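Local coordinates for protein RE68036p (Drosophila melanogaster, PDB 1SQH) that is of unknown function but is related to acetyltransferases and may transfer acyl groups to glycine, at residues R73-F76 and R77-G80; A254-S257 and R258-R262. All coordinates share one frame; numbering follows the deposited sequence.

Contact 1 of 2, residues R73-F76 and R77-G80; sequences RGNF and RTWG
Over one face of the F76 ring runs the side chain of R77, whose CG makes a CH-pi contact 4.1 Å from the ring centroid. The same arginine bends at chi3 (-101°), which brings one face of its guanidinium against the phenyl group: F76 CE2 lies over that face near the rim, 3.5 Å from R77 CZ, with the two planes inclined by 45° rather than stacked. On the edge of the guanidinium stands the amide of N75, turned almost perpendicular to it. N75 OD1 accepts two bonds, one from R77 N (2.9 Å) and one from R77 NE (2.9 Å); the NE donor uses a lone pair in the carbonyl plane, although OD1 itself is tilted out of the guanidinium plane and the bond is bent to 135°. The first is a capping bond, for N75 is the N-cap of the short, weakly bonded helix 76-79, which follows strand 67-71. With an alanine here the acceptor is gone, and both R77 N and NE would probably lose their shared partner. Backbone adds to the cap: T78 N donates to N75 O at 3.2 Å, and a water bridges N75 O to W79 N. T78 CG2 packs against N75 CB at 3.5 Å. Beyond the turn, F76 rests on L21 of helix 15-29, and R77 NH1 forms a salt bridge with E20 there.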
loop_
_atom_site.group_PDB
_atom_site.type_symbol
_atom_site.label_atom_id
_atom_site.label_comp_id
_atom_site.label_asym_id
_atom_site.label_seq_id
_atom_site.Cartn_x
_atom_site.Cartn_y
_atom_site.Cartn_z
ATOM N N ARG A 73 -15.874 -15.349 -16.757
ATOM C CA ARG A 73 -16.906 -16.374 -16.741
ATOM C C ARG A 73 -17.085 -16.955 -15.342
ATOM O O ARG A 73 -17.407 -18.133 -15.188
ATOM C CB ARG A 73 -16.550 -17.501 -17.712
ATOM C CG ARG A 73 -16.256 -17.034 -19.126
ATOM C CD ARG A 73 -16.181 -18.226 -20.065
ATOM N NE ARG A 73 -15.258 -19.241 -19.566
ATOM C CZ ARG A 73 -13.939 -19.099 -19.543
ATOM N NH1 ARG A 73 -13.384 -17.982 -20.001
ATOM N NH2 ARG A 73 -13.176 -20.067 -19.047
ATOM N N GLY A 74 -16.868 -16.129 -14.325
ATOM C CA GLY A 74 -17.029 -16.584 -12.955
ATOM C C GLY A 74 -17.788 -15.549 -12.150
ATOM O O GLY A 74 -18.051 -14.453 -12.647
ATOM N N ASN A 75 -18.161 -15.886 -10.920
ATOM C CA ASN A 75 -18.877 -14.933 -10.075
ATOM C C ASN A 75 -17.908 -14.428 -9.007
ATOM O O ASN A 75 -17.487 -15.185 -8.133
ATOM C CB ASN A 75 -20.085 -15.588 -9.398
ATOM C CG ASN A 75 -21.064 -14.566 -8.863
ATOM O OD1 ASN A 75 -20.670 -13.592 -8.234
ATOM N ND2 ASN A 75 -22.345 -14.783 -9.111
ATOM N N PHE A 76 -17.560 -13.148 -9.068
ATOM C CA PHE A 76 -16.614 -12.605 -8.111
ATOM C C PHE A 76 -17.090 -12.720 -6.669
ATOM O O PHE A 76 -16.298 -12.580 -5.740
ATOM C CB PHE A 76 -16.265 -11.145 -8.459
ATOM C CG PHE A 76 -17.321 -10.135 -8.077
ATOM C CD1 PHE A 76 -17.368 -9.607 -6.784
ATOM C CD2 PHE A 76 -18.237 -9.674 -9.020
ATOM C CE1 PHE A 76 -18.309 -8.628 -6.440
ATOM C CE2 PHE A 76 -19.182 -8.697 -8.686
ATOM C CZ PHE A 76 -19.216 -8.171 -7.393
ATOM N N ARG A 77 -18.377 -12.996 -6.486
ATOM C CA ARG A 77 -18.949 -13.121 -5.145
ATOM C C ARG A 77 -18.733 -14.464 -4.444
ATOM O O ARG A 77 -18.591 -14.508 -3.223
ATOM C CB ARG A 77 -20.452 -12.845 -5.187
ATOM C CG ARG A 77 -20.828 -11.416 -5.509
ATOM C CD ARG A 77 -22.252 -11.350 -6.062
ATOM N NE ARG A 77 -22.241 -11.233 -7.516
ATOM C CZ ARG A 77 -22.353 -10.078 -8.168
ATOM N NH1 ARG A 77 -22.500 -8.944 -7.494
ATOM N NH2 ARG A 77 -22.280 -10.052 -9.494
ATOM N N THR A 78 -18.706 -15.557 -5.193
ATOM C CA THR A 78 -18.549 -16.858 -4.558
ATOM C C THR A 78 -17.198 -17.069 -3.876
ATOM O O THR A 78 -17.143 -17.623 -2.778
ATOM C CB THR A 78 -18.776 -18.012 -5.565
ATOM O OG1 THR A 78 -17.545 -18.314 -6.229
ATOM C CG2 THR A 78 -19.801 -17.613 -6.603
ATOM N N TRP A 79 -16.111 -16.626 -4.504
ATOM C CA TRP A 79 -14.775 -16.818 -3.923
ATOM C C TRP A 79 -13.988 -15.524 -3.729
ATOM O O TRP A 79 -12.822 -15.562 -3.324
ATOM C CB TRP A 79 -13.931 -17.751 -4.807
ATOM C CG TRP A 79 -14.568 -19.073 -5.145
ATOM C CD1 TRP A 79 -14.777 -19.586 -6.394
ATOM C CD2 TRP A 79 -15.032 -20.066 -4.222
ATOM N NE1 TRP A 79 -15.338 -20.836 -6.307
ATOM C CE2 TRP A 79 -15.506 -21.155 -4.986
ATOM C CE3 TRP A 79 -15.092 -20.139 -2.825
ATOM C CZ2 TRP A 79 -16.036 -22.311 -4.394
ATOM C CZ3 TRP A 79 -15.622 -21.293 -2.235
ATOM C CH2 TRP A 79 -16.087 -22.360 -3.023
ATOM N N GLY A 80 -14.622 -14.394 -4.038
ATOM C CA GLY A 80 -13.963 -13.103 -3.911
ATOM C C GLY A 80 -12.763 -12.961 -4.837
ATOM O O GLY A 80 -11.885 -12.128 -4.610
HETATM O O HOH W 1 -16.835 -17.721 -9.481
HETATM O O HOH W 2 -14.996 -15.843 -7.048
#

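Contact 2 of 2, residues A254-S257 and R258-R262; sequences AAMS and REIAR
A254 O accepts from R258 N at 3.0 Å, a nearly straight bond (N-H...O 168°), while R258 CB lies beside the carbonyl oxygens of both A254 and A255. The R258 chain then bends at chi2 and chi3, and its NH1 is hydrogen-bonded to A165 O. One residue on, A255 O takes E259 N in the shortest of the four backbone bonds, 2.8 Å. The A255 methyl points away from the following turn. M256, a selenomethionine, carries most of the side-chain contact. Its CG stands anti to the backbone N (chi1 -172°), and bends at chi2 and chi3 curl the chain so that the terminal methyl returns to the following turn. There M256 CE touches I260 CG1 at 3.4 Å, a close approach for two carbons, and E259 CB at 3.6 Å; the extended chain of E259 continues alongside the same methyl. M256 O meanwhile accepts from I260 N at 2.9 Å. M256 and I260 both reach L234 of strand 234-239, so this apolar pair belongs to the face of the helix turned to the sheet. S257 closes the series: S257 O accepts from A261 N at 3.1 Å, and its hydroxyl, turned beside the backbone N, forms hydrogen bonds with A253 O and Y288 OH. Successive i to i+4 bonds, with M256 and I260 one turn apart on a buried flank, make this a regular alpha-helix, 248-263, packed on the four-stranded antiparallel sheet, consistent with the helix-on-sheet layout of the GNAT (acetyltransferase) fold.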
loop_
_atom_site.group_PDB
_atom_site.type_symbol
_atom_site.label_atom_id
_atom_site.label_comp_id
_atom_site.label_asym_id
_atom_site.label_seq_id
_atom_site.Cartn_x
_atom_site.Cartn_y
_atom_site.Cartn_z
ATOM N N ALA A 254 3.270 7.399 16.117
ATOM C CA ALA A 254 2.180 7.546 17.079
ATOM C C ALA A 254 1.204 8.617 16.601
ATOM O O ALA A 254 -0.011 8.389 16.546
ATOM C CB ALA A 254 2.738 7.898 18.466
ATOM N N ALA A 255 1.741 9.777 16.220
ATOM C CA ALA A 255 0.916 10.888 15.761
ATOM C C ALA A 255 0.073 10.517 14.541
ATOM O O ALA A 255 -1.148 10.731 14.529
ATOM C CB ALA A 255 1.788 12.089 15.450
HETATM N N MSE A 256 0.711 9.966 13.512
HETATM C CA MSE A 256 -0.041 9.578 12.325
HETATM C C MSE A 256 -1.144 8.553 12.660
HETATM O O MSE A 256 -2.256 8.646 12.141
HETATM C CB MSE A 256 0.896 9.003 11.265
HETATM C CG MSE A 256 0.220 8.751 9.938
HETATM SE SE MSE A 256 -0.089 10.411 8.967
HETATM C CE MSE A 256 -1.828 10.824 9.676
ATOM N N SER A 257 -0.837 7.578 13.522
ATOM C CA SER A 257 -1.824 6.558 13.903
ATOM C C SER A 257 -3.061 7.226 14.516
ATOM O O SER A 257 -4.208 6.919 14.147
ATOM C CB SER A 257 -1.218 5.564 14.902
ATOM O OG SER A 257 -0.186 4.792 14.307
ATOM N N ARG A 258 -2.817 8.138 15.453
ATOM C CA ARG A 258 -3.896 8.878 16.099
ATOM C C ARG A 258 -4.666 9.716 15.085
ATOM O O ARG A 258 -5.887 9.632 15.014
ATOM C CB ARG A 258 -3.338 9.816 17.165
ATOM C CG ARG A 258 -3.148 9.192 18.520
ATOM C CD ARG A 258 -4.303 9.543 19.442
ATOM N NE ARG A 258 -4.552 10.982 19.506
ATOM C CZ ARG A 258 -4.944 11.617 20.605
ATOM N NH1 ARG A 258 -5.118 10.942 21.735
ATOM N NH2 ARG A 258 -5.203 12.914 20.565
ATOM N N GLU A 259 -3.946 10.517 14.302
ATOM C CA GLU A 259 -4.595 11.389 13.325
ATOM C C GLU A 259 -5.485 10.627 12.362
ATOM O O GLU A 259 -6.611 11.047 12.094
ATOM C CB GLU A 259 -3.570 12.219 12.528
ATOM C CG GLU A 259 -4.232 13.167 11.508
ATOM C CD GLU A 259 -3.257 14.109 10.797
ATOM O OE1 GLU A 259 -3.636 14.662 9.744
ATOM O OE2 GLU A 259 -2.122 14.315 11.281
ATOM N N ILE A 260 -4.997 9.506 11.842
ATOM C CA ILE A 260 -5.798 8.739 10.905
ATOM C C ILE A 260 -7.036 8.177 11.583
ATOM O O ILE A 260 -8.135 8.297 11.069
ATOM C CB ILE A 260 -5.002 7.558 10.280
ATOM C CG1 ILE A 260 -3.889 8.093 9.368
ATOM C CG2 ILE A 260 -5.963 6.650 9.484
ATOM C CD1 ILE A 260 -3.041 7.004 8.723
ATOM N N ALA A 261 -6.851 7.562 12.741
ATOM C CA ALA A 261 -7.966 6.956 13.465
ATOM C C ALA A 261 -9.046 7.949 13.877
ATOM O O ALA A 261 -10.221 7.598 13.957
ATOM C CB ALA A 261 -7.447 6.212 14.698
ATOM N N ARG A 262 -8.662 9.191 14.125
ATOM C CA ARG A 262 -9.663 10.157 14.540
ATOM C C ARG A 262 -10.311 10.868 13.362
ATOM O O ARG A 262 -11.295 11.579 13.523
ATOM C CB ARG A 262 -9.047 11.163 15.508
ATOM C CG ARG A 262 -8.522 10.500 16.760
ATOM C CD ARG A 262 -8.692 11.404 17.949
ATOM N NE ARG A 262 -8.298 10.763 19.201
ATOM C CZ ARG A 262 -8.454 11.328 20.395
ATOM N NH1 ARG A 262 -8.993 12.540 20.489
ATOM N NH2 ARG A 262 -8.072 10.689 21.490
#

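How the contacts relate
Contact 1 comes first along the chain, at the start of helix 76-79, and contact 2 follows far later, within helix 248-263. Their centres lie about 35 Å apart and their nearest atoms about 24 Å, so they do not touch. Residues 73-80 fall in the DUF5645 region and 254-262 in the FR47-like region. The turn of contact 1 joins strands 67-71 and 82-87, neighbours in the mixed eight-stranded sheet, whereas the helix of contact 2 packs on the separate four-stranded antiparallel sheet and leads into 268-273, an outermost strand of the eight-stranded one. The two contacts thus lie in two different regions, probably both acetyltransferase-like.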